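Local coordinates for protein ATP-dependent 6-phosphofructokinase isozyme 2 (Escherichia coli, PDB 3UQD) that phosphorylates D-fructose 6-phosphate to fructose 1,6-bisphosphate with ATP and magnesium, the first committing step of glycolysis, and works as a homodimer, at residues Gln120-Val125 against Thr150-Ala155; Ile178-Leu183 against Lys217-Val222; Val223-Gln228 against Cys238-Pro243. All blocks are in the same frame, centred on the assembly; numbering follows the deposited sequence.

Three contacts in series, none nested or crossing, follow the chain of a ribokinase-fold enzyme from the helices packed on its parallel sheet to its nucleotide site. Contact 1 closes a loop of 24 residues, which includes strand 133-137, by pairing helices 115-125 and 146-158. Contact 2 closes a larger one of 33 residues, mostly helical, and brings the approach to strand 183-184 beside the segment leading into strand 221-224; its Ile178 packs on Thr150 and Ser154 of contact 1. Contact 3 follows directly in sequence, spans only nine residues and folds the ATP-binding loop onto the exit of strand 238-241. Contacts 1 and 3 lie on opposite sides of the chain's centre, about 32 Å apart between centres.

Contact 1: residues Gln120-Val125 against Thr150-Ala155; sequences QLEEQV and TQLISA
Leu152 meets Glu122 where two neighbouring helices of the alpha/beta ribokinase fold, 115-125 and 146-158, run side by side in nearly the same direction. The axes of the short segments lie 10.5 Å apart at 20°, a gap closed by side chains; no hydrogen bond joins the segments directly. With CG anti to the backbone N (chi1 180°) and the chain extended beyond it, Glu122 reaches across and slides past Leu152, which points the opposite way. The methylene part of the glutamate does the touching: its CG lies 3.5 Å from Leu152 CD1. One turn along, the buried Val125 points toward the other helix, and its CG1 reaches the same methyl, 4.0 Å from Leu152 CD1. The leucine tip is thus shared by an apolar valine and the aliphatic stem of an acid. Replacing Glu122 by an alanine would remove CG and the carboxylate and would probably leave Leu152 CD1 covered from this helix mainly by Val125, and a bridging water short of one partner. That water, at the outer, partly exposed end of the contact, gives weak hydrogen bonds to the carboxylate and the backbone, 3.4 Å from Glu122 OE2 and 3.0 Å from Gln151 O.

Contact 2: residues Ile178-Leu183 against Lys217-Val222; sequences IGNIEL and KAKRVV
Arg220 sets its CG anti to its own carbonyl carbon (chi1 -57°) and stays extended as far as NE, while Glu182 bends at chi2 (-86°); the two side chains therefore lie alongside each other, pointing the same way. They lie just past a single parallel beta bridge, Ile181 with Ala218, which fastens the approach to strand 183-184 of the ribokinase-type parallel sheet to the segment leading into strand 221-224. As a parallel bridge requires, Ile181 uses both of its backbone groups: its N donates to Lys217 O, and its O accepts from Lys219 N at 2.8 Å. The Arg220 backbone bonds to Val184, so the pairing carries on into the strands.

Beyond the bridge, Arg220 NH1 grips Glu182 twice. It donates to the backbone Glu182 O at 2.8 Å, an acceptor lying in the guanidinium plane, and to Glu182 OE2 at 3.2 Å, completing a salt bridge on the anti side of a carboxylate turned 23° from the guanidinium. These two bonds hold the guanidinium against both the main chain and the side chain of one residue; Arg162 adds a long, weak ion pair to Glu182 OE2. Lys219 also runs alongside Glu182, pointing the same way, with Lys219 CE 3.5 Å from Glu182 OE1; its ammonium is near the carboxylate but not in contact with it.

Leu183 carries the apolar side, its CD2 lying 3.6 Å from Val222 CG2 and equally near Arg220 CB, with Met262 and Met275 packed on Leu183 and Val222. At the other end, positive-phi Gly179 leaves helix 169-178, where a CB would collide with the preceding carbonyl. Nearby, a water donates to Asn180 OD1 at 2.8 Å and accepts a weak bond from Lys219 NZ at 3.3 Å.

Contact 3: residues Val223-Gln228 against Cys238-Pro243; sequences VSLGPQ and CIQVVP. With ATP (adenosine-5'-triphosphate), chain E.
Pro243 lays its ring on the main chain of Pro227 and Gln228, with Pro243 CD 3.3 Å from Pro227 O. Val242 joins it, its CG2 lying 4.0 Å from Gln228 O. Farther along, the side chains of Leu225 and Gln240 meet loosely at about a right angle.

The two prolines also meet the adenine of ATP. Pro227 CA comes within 3.6 Å of adenine C6, while Pro243 CG approaches the base at ATP N3, 4.0 Å away. At the phosphates, Gly226 N donates to ATP O2A over 2.8 Å. Ser224 OG, placed between its own backbone N and carbonyl carbon (chi1 63°), sits within hydrogen-bonding distance of two oxygens, 2.9 Å from ATP O2A and 3.0 Å from ATP O3A; Lys185 NZ hydrogen-bonds both this hydroxyl and the nucleotide.

What positions this loop is partly its own turn: Gln228 N bonds back to Leu225 O at 2.9 Å, and positive-phi Gly226 has no CB to strike the Pro227 ring. The second subunit contributes as well: Gln228 NE2 donates to Pro227 O of the second subunit, and Gln228 NE2 of that subunit donates back to Pro227 O. With strand 230-233 between strands 221-224 and 238-241, the Ser-Leu-Gly-Pro-Gln-Gly loop forms one wall of the ATP site, as in other PfkB-family kinases of the ribokinase fold.

Contact 1: residues Gln120-Val125 against Thr150-Ala155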
ATOM      1  N   GLN A 120      24.702  -7.634 -35.862  1.00 38.06           N
ATOM      2  CA  GLN A 120      24.732  -6.278 -36.399  1.00 38.62           C
ATOM      3  C   GLN A 120      25.141  -5.282 -35.318  1.00 36.17           C
ATOM      4  O   GLN A 120      25.944  -4.385 -35.566  1.00 41.97           O
ATOM      5  CB  GLN A 120      23.370  -5.885 -36.975  1.00 43.18           C
ATOM      6  CG  GLN A 120      23.015  -6.552 -38.296  1.00 49.13           C
ATOM      7  CD  GLN A 120      21.666  -6.097 -38.822  1.00 50.60           C
ATOM      8  OE1 GLN A 120      21.482  -4.928 -39.164  1.00 51.39           O
ATOM      9  NE2 GLN A 120      20.712  -7.018 -38.875  1.00 52.05           N
ATOM     10  N   LEU A 121      24.578  -5.442 -34.125  1.00 32.80           N
ATOM     11  CA  LEU A 121      24.899  -4.571 -32.998  1.00 33.29           C
ATOM     12  C   LEU A 121      26.378  -4.650 -32.661  1.00 39.19           C
ATOM     13  O   LEU A 121      27.010  -3.641 -32.359  1.00 47.49           O
ATOM     14  CB  LEU A 121      24.078  -4.965 -31.772  1.00 31.46           C
ATOM     15  CG  LEU A 121      22.611  -4.544 -31.776  1.00 34.62           C
ATOM     16  CD1 LEU A 121      21.837  -5.285 -30.689  1.00 24.20           C
ATOM     17  CD2 LEU A 121      22.509  -3.037 -31.590  1.00 29.42           C
ATOM     18  N   GLU A 122      26.923  -5.859 -32.713  1.00 36.38           N
ATOM     19  CA  GLU A 122      28.336  -6.069 -32.438  1.00 36.56           C
ATOM     20  C   GLU A 122      29.207  -5.426 -33.514  1.00 35.48           C
ATOM     21  O   GLU A 122      30.269  -4.873 -33.214  1.00 31.44           O
ATOM     22  CB  GLU A 122      28.644  -7.563 -32.312  1.00 38.95           C
ATOM     23  CG  GLU A 122      30.106  -7.864 -32.035  1.00 44.13           C
ATOM     24  CD  GLU A 122      30.317  -9.251 -31.459  1.00 50.42           C
ATOM     25  OE1 GLU A 122      29.388 -10.083 -31.554  1.00 55.61           O
ATOM     26  OE2 GLU A 122      31.408  -9.502 -30.903  1.00 49.17           O
ATOM     27  N   GLU A 123      28.752  -5.500 -34.763  1.00 35.54           N
ATOM     28  CA  GLU A 123      29.445  -4.842 -35.869  1.00 37.64           C
ATOM     29  C   GLU A 123      29.520  -3.339 -35.640  1.00 38.96           C
ATOM     30  O   GLU A 123      30.553  -2.722 -35.888  1.00 44.34           O
ATOM     31  CB  GLU A 123      28.753  -5.125 -37.202  1.00 31.57           C
ATOM     32  N   GLN A 124      28.422  -2.757 -35.168  1.00 36.81           N
ATOM     33  CA  GLN A 124      28.382  -1.327 -34.886  1.00 36.65           C
ATOM     34  C   GLN A 124      29.405  -0.954 -33.817  1.00 31.45           C
ATOM     35  O   GLN A 124      30.138   0.020 -33.966  1.00 32.75           O
ATOM     36  CB  GLN A 124      26.976  -0.892 -34.459  1.00 38.21           C
ATOM     37  CG  GLN A 124      25.977  -0.823 -35.601  1.00 43.39           C
ATOM     38  CD  GLN A 124      26.392   0.163 -36.681  1.00 47.97           C
ATOM     39  OE1 GLN A 124      26.622   1.344 -36.408  1.00 44.93           O
ATOM     40  NE2 GLN A 124      26.497  -0.323 -37.914  1.00 49.47           N
ATOM     41  N   VAL A 125      29.455  -1.738 -32.746  1.00 27.29           N
ATOM     42  CA  VAL A 125      30.393  -1.486 -31.659  1.00 28.86           C
ATOM     43  C   VAL A 125      31.836  -1.569 -32.142  1.00 37.03           C
ATOM     44  O   VAL A 125      32.662  -0.722 -31.806  1.00 40.41           O
ATOM     45  CB  VAL A 125      30.175  -2.464 -30.487  1.00 30.28           C
ATOM     46  CG1 VAL A 125      31.319  -2.367 -29.492  1.00 31.71           C
ATOM     47  CG2 VAL A 125      28.838  -2.183 -29.805  1.00 23.92           C
ATOM     48  N   THR A 150      29.835 -10.700 -22.848  1.00 30.15           N
ATOM     49  CA  THR A 150      31.246 -10.654 -22.476  1.00 37.05           C
ATOM     50  C   THR A 150      32.182 -10.782 -23.683  1.00 37.91           C
ATOM     51  O   THR A 150      33.245 -10.160 -23.716  1.00 38.92           O
ATOM     52  CB  THR A 150      31.587 -11.716 -21.414  1.00 37.09           C
ATOM     53  OG1 THR A 150      31.019 -12.973 -21.797  1.00 41.82           O
ATOM     54  CG2 THR A 150      31.013 -11.310 -20.066  1.00 31.23           C
ATOM     55  N   GLN A 151      31.785 -11.583 -24.669  1.00 38.05           N
ATOM     56  CA  GLN A 151      32.549 -11.696 -25.909  1.00 38.33           C
ATOM     57  C   GLN A 151      32.561 -10.363 -26.648  1.00 43.87           C
ATOM     58  O   GLN A 151      33.531 -10.017 -27.323  1.00 47.87           O
ATOM     59  CB  GLN A 151      31.970 -12.793 -26.802  1.00 48.80           C
ATOM     60  CG  GLN A 151      32.384 -14.200 -26.388  1.00 62.27           C
ATOM     61  CD  GLN A 151      31.706 -15.284 -27.204  1.00 66.65           C
ATOM     62  OE1 GLN A 151      31.108 -15.014 -28.249  1.00 66.91           O
ATOM     63  NE2 GLN A 151      31.791 -16.522 -26.727  1.00 66.99           N
ATOM     64  N   LEU A 152      31.470  -9.617 -26.508  1.00 40.32           N
ATOM     65  CA  LEU A 152      31.350  -8.307 -27.124  1.00 35.76           C
ATOM     66  C   LEU A 152      32.267  -7.303 -26.431  1.00 36.54           C
ATOM     67  O   LEU A 152      32.980  -6.547 -27.091  1.00 32.03           O
ATOM     68  CB  LEU A 152      29.895  -7.833 -27.082  1.00 38.33           C
ATOM     69  CG  LEU A 152      29.584  -6.422 -27.584  1.00 41.97           C
ATOM     70  CD1 LEU A 152      30.183  -6.197 -28.958  1.00 46.85           C
ATOM     71  CD2 LEU A 152      28.082  -6.186 -27.614  1.00 40.08           C
ATOM     72  N   ILE A 153      32.251  -7.304 -25.100  1.00 38.68           N
ATOM     73  CA  ILE A 153      33.134  -6.435 -24.325  1.00 41.35           C
ATOM     74  C   ILE A 153      34.604  -6.765 -24.590  1.00 39.36           C
ATOM     75  O   ILE A 153      35.426  -5.865 -24.784  1.00 40.42           O
ATOM     76  CB  ILE A 153      32.855  -6.541 -22.811  1.00 42.64           C
ATOM     77  CG1 ILE A 153      31.416  -6.122 -22.499  1.00 41.24           C
ATOM     78  CG2 ILE A 153      33.836  -5.686 -22.022  1.00 41.43           C
ATOM     79  CD1 ILE A 153      31.069  -6.185 -21.022  1.00 39.35           C
ATOM     80  N   SER A 154      34.924  -8.057 -24.604  1.00 42.46           N
ATOM     81  CA  SER A 154      36.291  -8.524 -24.840  1.00 47.23           C
ATOM     82  C   SER A 154      36.833  -8.061 -26.188  1.00 44.77           C
ATOM     83  O   SER A 154      37.956  -7.568 -26.274  1.00 41.88           O
ATOM     84  CB  SER A 154      36.368 -10.052 -24.755  1.00 52.45           C
ATOM     85  OG  SER A 154      36.026 -10.515 -23.460  1.00 55.63           O
ATOM     86  N   ALA A 155      36.032  -8.229 -27.235  1.00 45.24           N
ATOM     87  CA  ALA A 155      36.430  -7.820 -28.575  1.00 42.63           C
ATOM     88  C   ALA A 155      36.701  -6.323 -28.615  1.00 45.15           C
ATOM     89  O   ALA A 155      37.672  -5.875 -29.225  1.00 46.71           O
ATOM     90  CB  ALA A 155      35.359  -8.188 -29.580  1.00 36.60           C
TER
HETATM   91  O   HOH W   1      33.332 -12.028 -29.607  1.00 64.35           O

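Contact 2: residues Ile178-Leu183 against Lys217-Val222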
ATOM      1  N   ILE A 178      35.620 -10.267 -16.822  1.00 54.16           N
ATOM      2  CA  ILE A 178      36.527 -10.050 -17.946  1.00 53.19           C
ATOM      3  C   ILE A 178      37.695  -9.157 -17.531  1.00 51.58           C
ATOM      4  O   ILE A 178      38.842  -9.400 -17.909  1.00 53.64           O
ATOM      5  CB  ILE A 178      35.789  -9.420 -19.149  1.00 52.01           C
ATOM      6  CG1 ILE A 178      34.744 -10.394 -19.697  1.00 54.30           C
ATOM      7  CG2 ILE A 178      36.770  -9.018 -20.243  1.00 53.13           C
ATOM      8  CD1 ILE A 178      35.309 -11.756 -20.071  1.00 52.65           C
ATOM      9  N   GLY A 179      37.397  -8.125 -16.748  1.00 48.65           N
ATOM     10  CA  GLY A 179      38.426  -7.258 -16.208  1.00 45.48           C
ATOM     11  C   GLY A 179      38.716  -6.041 -17.066  1.00 42.72           C
ATOM     12  O   GLY A 179      38.172  -5.899 -18.161  1.00 37.51           O
ATOM     13  N   ASN A 180      39.570  -5.161 -16.546  1.00 41.74           N
ATOM     14  CA  ASN A 180      40.012  -3.962 -17.254  1.00 45.01           C
ATOM     15  C   ASN A 180      38.885  -3.013 -17.665  1.00 43.41           C
ATOM     16  O   ASN A 180      39.000  -2.280 -18.644  1.00 40.65           O
ATOM     17  CB  ASN A 180      40.873  -4.332 -18.466  1.00 54.55           C
ATOM     18  CG  ASN A 180      42.181  -4.992 -18.071  1.00 62.48           C
ATOM     19  OD1 ASN A 180      42.750  -4.693 -17.019  1.00 63.87           O
ATOM     20  ND2 ASN A 180      42.664  -5.898 -18.915  1.00 67.06           N
ATOM     21  N   ILE A 181      37.791  -3.032 -16.916  1.00 42.59           N
ATOM     22  CA  ILE A 181      36.728  -2.069 -17.139  1.00 38.40           C
ATOM     23  C   ILE A 181      37.228  -0.712 -16.657  1.00 38.58           C
ATOM     24  O   ILE A 181      37.865  -0.621 -15.610  1.00 35.40           O
ATOM     25  CB  ILE A 181      35.447  -2.466 -16.380  1.00 38.39           C
ATOM     26  CG1 ILE A 181      35.051  -3.906 -16.718  1.00 42.41           C
ATOM     27  CG2 ILE A 181      34.312  -1.511 -16.703  1.00 35.34           C
ATOM     28  CD1 ILE A 181      34.799  -4.143 -18.196  1.00 42.41           C
ATOM     29  N   GLU A 182      36.954   0.336 -17.427  1.00 41.43           N
ATOM     30  CA  GLU A 182      37.412   1.680 -17.079  1.00 34.25           C
ATOM     31  C   GLU A 182      36.700   2.232 -15.844  1.00 27.74           C
ATOM     32  O   GLU A 182      37.293   2.969 -15.057  1.00 27.64           O
ATOM     33  CB  GLU A 182      37.208   2.636 -18.259  1.00 34.03           C
ATOM     34  CG  GLU A 182      38.003   2.278 -19.500  1.00 43.42           C
ATOM     35  CD  GLU A 182      39.413   2.839 -19.483  1.00 49.60           C
ATOM     36  OE1 GLU A 182      40.243   2.361 -20.282  1.00 52.90           O
ATOM     37  OE2 GLU A 182      39.691   3.756 -18.679  1.00 48.82           O
ATOM     38  N   LEU A 183      35.429   1.875 -15.684  1.00 28.54           N
ATOM     39  CA  LEU A 183      34.589   2.441 -14.623  1.00 27.74           C
ATOM     40  C   LEU A 183      33.306   1.629 -14.455  1.00 27.13           C
ATOM     41  O   LEU A 183      32.654   1.275 -15.437  1.00 30.47           O
ATOM     42  CB  LEU A 183      34.260   3.912 -14.940  1.00 30.03           C
ATOM     43  CG  LEU A 183      33.428   4.853 -14.044  1.00 32.61           C
ATOM     44  CD1 LEU A 183      31.935   4.630 -14.193  1.00 43.35           C
ATOM     45  CD2 LEU A 183      33.822   4.769 -12.583  1.00 29.79           C
ATOM     46  N   LYS A 217      39.639  -6.033 -11.874  1.00 39.79           N
ATOM     47  CA  LYS A 217      38.349  -6.108 -12.559  1.00 39.11           C
ATOM     48  C   LYS A 217      37.924  -4.770 -13.164  1.00 38.68           C
ATOM     49  O   LYS A 217      37.335  -4.735 -14.246  1.00 38.07           O
ATOM     50  CB  LYS A 217      37.266  -6.641 -11.621  1.00 44.10           C
ATOM     51  CG  LYS A 217      37.492  -8.076 -11.179  1.00 54.09           C
ATOM     52  CD  LYS A 217      36.379  -8.549 -10.260  1.00 64.55           C
ATOM     53  CE  LYS A 217      36.692  -9.915  -9.675  1.00 74.14           C
ATOM     54  NZ  LYS A 217      36.951 -10.918 -10.745  1.00 80.86           N
ATOM     55  N   ALA A 218      38.225  -3.676 -12.468  1.00 31.07           N
ATOM     56  CA  ALA A 218      37.962  -2.340 -12.992  1.00 29.25           C
ATOM     57  C   ALA A 218      38.959  -1.332 -12.433  1.00 31.59           C
ATOM     58  O   ALA A 218      39.374  -1.440 -11.282  1.00 32.09           O
ATOM     59  CB  ALA A 218      36.530  -1.905 -12.683  1.00 27.90           C
ATOM     60  N   LYS A 219      39.338  -0.355 -13.254  1.00 34.60           N
ATOM     61  CA  LYS A 219      40.298   0.670 -12.850  1.00 38.15           C
ATOM     62  C   LYS A 219      39.662   1.679 -11.898  1.00 32.79           C
ATOM     63  O   LYS A 219      40.334   2.272 -11.061  1.00 31.64           O
ATOM     64  CB  LYS A 219      40.842   1.405 -14.073  1.00 37.69           C
ATOM     65  CG  LYS A 219      41.296   0.498 -15.213  1.00 44.16           C
ATOM     66  CD  LYS A 219      41.811   1.331 -16.387  1.00 47.51           C
ATOM     67  CE  LYS A 219      41.790   0.547 -17.696  1.00 52.80           C
ATOM     68  NZ  LYS A 219      42.663  -0.660 -17.671  1.00 54.77           N
ATOM     69  N   ARG A 220      38.359   1.878 -12.042  1.00 35.20           N
ATOM     70  CA  ARG A 220      37.636   2.818 -11.191  1.00 29.35           C
ATOM     71  C   ARG A 220      36.324   2.219 -10.732  1.00 31.55           C
ATOM     72  O   ARG A 220      35.581   1.633 -11.521  1.00 30.61           O
ATOM     73  CB  ARG A 220      37.354   4.125 -11.932  1.00 30.73           C
ATOM     74  CG  ARG A 220      38.584   4.830 -12.473  1.00 40.42           C
ATOM     75  CD  ARG A 220      38.190   5.962 -13.406  1.00 40.23           C
ATOM     76  NE  ARG A 220      39.335   6.481 -14.142  1.00 39.30           N
ATOM     77  CZ  ARG A 220      39.843   5.909 -15.229  1.00 40.75           C
ATOM     78  NH1 ARG A 220      39.308   4.793 -15.710  1.00 36.14           N
ATOM     79  NH2 ARG A 220      40.887   6.456 -15.837  1.00 46.20           N
ATOM     80  N   VAL A 221      36.048   2.364  -9.445  1.00 31.72           N
ATOM     81  CA  VAL A 221      34.764   1.971  -8.900  1.00 28.52           C
ATOM     82  C   VAL A 221      34.178   3.161  -8.169  1.00 30.46           C
ATOM     83  O   VAL A 221      34.769   3.677  -7.219  1.00 26.50           O
ATOM     84  CB  VAL A 221      34.875   0.773  -7.936  1.00 29.97           C
ATOM     85  CG1 VAL A 221      33.518   0.474  -7.311  1.00 27.43           C
ATOM     86  CG2 VAL A 221      35.404  -0.456  -8.664  1.00 27.92           C
ATOM     87  N   VAL A 222      33.027   3.619  -8.640  1.00 28.87           N
ATOM     88  CA  VAL A 222      32.290   4.645  -7.931  1.00 30.50           C
ATOM     89  C   VAL A 222      31.007   4.012  -7.424  1.00 27.75           C
ATOM     90  O   VAL A 222      30.131   3.666  -8.210  1.00 29.68           O
ATOM     91  CB  VAL A 222      31.957   5.841  -8.843  1.00 32.65           C
ATOM     92  CG1 VAL A 222      31.154   6.882  -8.083  1.00 28.50           C
ATOM     93  CG2 VAL A 222      33.233   6.456  -9.401  1.00 30.80           C
TER
HETATM   94  O   HOH W   2      42.366  -2.744 -15.112  1.00 57.29           O

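Contact 3: residues Val223-Gln228 against Cys238-Pro243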
ATOM      1  N   VAL A 223      30.915   3.822  -6.115  1.00 25.07           N
ATOM      2  CA  VAL A 223      29.680   3.327  -5.523  1.00 28.23           C
ATOM      3  C   VAL A 223      28.767   4.507  -5.230  1.00 25.95           C
ATOM      4  O   VAL A 223      29.130   5.393  -4.456  1.00 24.69           O
ATOM      5  CB  VAL A 223      29.936   2.573  -4.215  1.00 29.98           C
ATOM      6  CG1 VAL A 223      28.718   1.733  -3.848  1.00 27.22           C
ATOM      7  CG2 VAL A 223      31.174   1.705  -4.335  1.00 26.89           C
ATOM      8  N   SER A 224      27.595   4.533  -5.861  1.00 21.71           N
ATOM      9  CA  SER A 224      26.643   5.609  -5.618  1.00 18.96           C
ATOM     10  C   SER A 224      25.799   5.268  -4.395  1.00 22.27           C
ATOM     11  O   SER A 224      25.398   4.120  -4.207  1.00 24.56           O
ATOM     12  CB  SER A 224      25.785   5.897  -6.854  1.00 18.40           C
ATOM     13  OG  SER A 224      24.980   4.792  -7.219  1.00 23.58           O
ATOM     14  N   LEU A 225      25.554   6.267  -3.555  1.00 20.54           N
ATOM     15  CA  LEU A 225      24.973   6.027  -2.241  1.00 21.24           C
ATOM     16  C   LEU A 225      23.682   6.809  -2.006  1.00 26.74           C
ATOM     17  O   LEU A 225      23.458   7.300  -0.901  1.00 27.43           O
ATOM     18  CB  LEU A 225      25.986   6.394  -1.147  1.00 22.45           C
ATOM     19  CG  LEU A 225      27.404   5.825  -1.234  1.00 22.02           C
ATOM     20  CD1 LEU A 225      28.310   6.450  -0.166  1.00 23.25           C
ATOM     21  CD2 LEU A 225      27.401   4.312  -1.102  1.00 25.53           C
ATOM     22  N   GLY A 226      22.839   6.921  -3.031  1.00 22.27           N
ATOM     23  CA  GLY A 226      21.587   7.658  -2.910  1.00 25.64           C
ATOM     24  C   GLY A 226      21.807   9.071  -2.383  1.00 24.98           C
ATOM     25  O   GLY A 226      22.683   9.781  -2.862  1.00 22.58           O
ATOM     26  N   PRO A 227      21.034   9.477  -1.366  1.00 24.73           N
ATOM     27  CA  PRO A 227      21.171  10.823  -0.788  1.00 17.68           C
ATOM     28  C   PRO A 227      22.566  11.102  -0.216  1.00 27.14           C
ATOM     29  O   PRO A 227      22.939  12.266  -0.051  1.00 26.63           O
ATOM     30  CB  PRO A 227      20.116  10.840   0.324  1.00 25.95           C
ATOM     31  CG  PRO A 227      19.827   9.395   0.622  1.00 27.41           C
ATOM     32  CD  PRO A 227      20.018   8.664  -0.672  1.00 26.57           C
ATOM     33  N   GLN A 228      23.333  10.053   0.068  1.00 22.42           N
ATOM     34  CA  GLN A 228      24.656  10.229   0.653  1.00 23.69           C
ATOM     35  C   GLN A 228      25.752  10.520  -0.381  1.00 23.58           C
ATOM     36  O   GLN A 228      26.909  10.691  -0.025  1.00 20.73           O
ATOM     37  CB  GLN A 228      25.023   9.028   1.525  1.00 24.12           C
ATOM     38  CG  GLN A 228      24.066   8.844   2.698  1.00 27.72           C
ATOM     39  CD  GLN A 228      24.461   7.708   3.620  1.00 29.38           C
ATOM     40  OE1 GLN A 228      25.032   6.706   3.187  1.00 30.82           O
ATOM     41  NE2 GLN A 228      24.160   7.863   4.901  1.00 27.81           N
ATOM     42  N   CYS A 238      41.072   7.542  -2.794  1.00 31.63           N
ATOM     43  CA  CYS A 238      39.659   7.405  -2.456  1.00 32.42           C
ATOM     44  C   CYS A 238      39.041   8.767  -2.184  1.00 34.12           C
ATOM     45  O   CYS A 238      39.630   9.599  -1.490  1.00 34.84           O
ATOM     46  CB  CYS A 238      39.465   6.519  -1.225  1.00 31.86           C
ATOM     47  SG  CYS A 238      37.744   6.494  -0.622  1.00 33.22           S
ATOM     48  N   ILE A 239      37.849   8.988  -2.723  1.00 31.59           N
ATOM     49  CA  ILE A 239      37.144  10.241  -2.495  1.00 35.97           C
ATOM     50  C   ILE A 239      35.661  10.017  -2.222  1.00 34.90           C
ATOM     51  O   ILE A 239      35.009   9.177  -2.850  1.00 33.95           O
ATOM     52  CB  ILE A 239      37.322  11.227  -3.669  1.00 40.34           C
ATOM     53  CG1 ILE A 239      36.598  12.541  -3.364  1.00 47.99           C
ATOM     54  CG2 ILE A 239      36.832  10.610  -4.964  1.00 37.57           C
ATOM     55  CD1 ILE A 239      36.490  13.479  -4.531  1.00 53.20           C
ATOM     56  N   GLN A 240      35.138  10.767  -1.260  1.00 33.11           N
ATOM     57  CA  GLN A 240      33.728  10.703  -0.931  1.00 34.62           C
ATOM     58  C   GLN A 240      33.121  12.079  -1.131  1.00 32.49           C
ATOM     59  O   GLN A 240      33.704  13.092  -0.736  1.00 34.88           O
ATOM     60  CB  GLN A 240      33.527  10.215   0.506  1.00 42.28           C
ATOM     61  CG  GLN A 240      32.095   9.792   0.808  1.00 55.54           C
ATOM     62  CD  GLN A 240      31.951   9.106   2.154  1.00 67.27           C
ATOM     63  OE1 GLN A 240      32.836   9.194   3.011  1.00 67.49           O
ATOM     64  NE2 GLN A 240      30.833   8.409   2.346  1.00 67.31           N
ATOM     65  N   VAL A 241      31.954  12.109  -1.764  1.00 22.38           N
ATOM     66  CA  VAL A 241      31.290  13.362  -2.102  1.00 26.76           C
ATOM     67  C   VAL A 241      29.822  13.293  -1.698  1.00 30.98           C
ATOM     68  O   VAL A 241      29.101  12.382  -2.107  1.00 31.45           O
ATOM     69  CB  VAL A 241      31.390  13.659  -3.617  1.00 24.68           C
ATOM     70  CG1 VAL A 241      30.559  14.887  -3.990  1.00 24.82           C
ATOM     71  CG2 VAL A 241      32.845  13.834  -4.036  1.00 21.84           C
ATOM     72  N   VAL A 242      29.394  14.243  -0.874  1.00 26.55           N
ATOM     73  CA  VAL A 242      27.998  14.329  -0.454  1.00 25.22           C
ATOM     74  C   VAL A 242      27.303  15.470  -1.223  1.00 26.98           C
ATOM     75  O   VAL A 242      27.896  16.523  -1.448  1.00 23.65           O
ATOM     76  CB  VAL A 242      27.893  14.514   1.095  1.00 28.13           C
ATOM     77  CG1 VAL A 242      28.403  15.885   1.529  1.00 28.08           C
ATOM     78  CG2 VAL A 242      26.464  14.273   1.599  1.00 19.97           C
ATOM     79  N   PRO A 243      26.053  15.250  -1.668  1.00 26.21           N
ATOM     80  CA  PRO A 243      25.293  16.314  -2.331  1.00 25.76           C
ATOM     81  C   PRO A 243      24.953  17.426  -1.344  1.00 21.16           C
ATOM     82  O   PRO A 243      24.962  17.171  -0.141  1.00 23.62           O
ATOM     83  CB  PRO A 243      24.004  15.601  -2.767  1.00 28.12           C
ATOM     84  CG  PRO A 243      24.315  14.160  -2.735  1.00 24.57           C
ATOM     85  CD  PRO A 243      25.302  13.989  -1.634  1.00 23.21           C
TER
HETATM   86  PG  ATP E 401      18.935   4.627 -10.343  1.00 28.23           P
HETATM   87  O1G ATP E 401      18.207   5.811 -10.996  1.00 24.63           O
HETATM   88  O2G ATP E 401      19.349   3.760 -11.483  1.00 25.78           O
HETATM   89  O3G ATP E 401      18.046   3.888  -9.373  1.00 33.89           O
HETATM   90  PB  ATP E 401      21.185   4.355  -8.744  1.00 17.96           P
HETATM   91  O1B ATP E 401      21.952   3.380  -9.681  1.00 25.17           O
HETATM   92  O2B ATP E 401      20.412   3.538  -7.645  1.00 15.81           O
HETATM   93  O3B ATP E 401      20.141   5.220  -9.583  1.00 27.94           O
HETATM   94  PA  ATP E 401      21.807   6.249  -6.837  1.00 22.10           P
HETATM   95  O1A ATP E 401      20.440   5.905  -6.308  1.00 18.70           O
HETATM   96  O2A ATP E 401      22.857   6.128  -5.731  1.00 22.99           O
HETATM   97  O3A ATP E 401      22.161   5.374  -8.044  1.00 24.69           O
HETATM   98  O5' ATP E 401      21.738   7.771  -7.362  1.00 24.85           O
HETATM   99  C5' ATP E 401      22.865   8.326  -7.943  1.00 21.28           C
HETATM  100  C4' ATP E 401      23.215   9.684  -7.557  1.00 18.56           C
HETATM  101  O4' ATP E 401      22.014  10.484  -7.605  1.00 26.74           O
HETATM  102  C3' ATP E 401      23.620   9.765  -6.149  1.00 20.48           C
HETATM  103  O3' ATP E 401      24.955   9.482  -5.993  1.00 19.60           O
HETATM  104  C2' ATP E 401      23.321  11.163  -5.834  1.00 23.23           C
HETATM  105  O2' ATP E 401      24.265  11.977  -6.407  1.00 21.21           O
HETATM  106  C1' ATP E 401      22.022  11.372  -6.512  1.00 20.70           C
HETATM  107  N9  ATP E 401      20.893  11.104  -5.630  1.00 19.52           N
HETATM  108  C8  ATP E 401      20.187   9.957  -5.609  1.00 12.67           C
HETATM  109  N7  ATP E 401      19.242  10.079  -4.653  1.00 14.16           N
HETATM  110  C5  ATP E 401      19.350  11.292  -4.072  1.00 16.51           C
HETATM  111  C6  ATP E 401      18.645  11.953  -3.059  1.00 19.05           C
HETATM  112  N6  ATP E 401      17.487  11.285  -2.370  1.00 20.27           N
HETATM  113  N1  ATP E 401      19.024  13.201  -2.713  1.00 21.81           N
HETATM  114  C2  ATP E 401      20.049  13.812  -3.326  1.00 15.55           C
HETATM  115  N3  ATP E 401      20.733  13.202  -4.298  1.00 17.28           N
HETATM  116  C4  ATP E 401      20.411  11.960  -4.694  1.00 16.23           C
HETATM  117  O   HOH W   3      28.915  10.045   1.190  1.00 32.28           O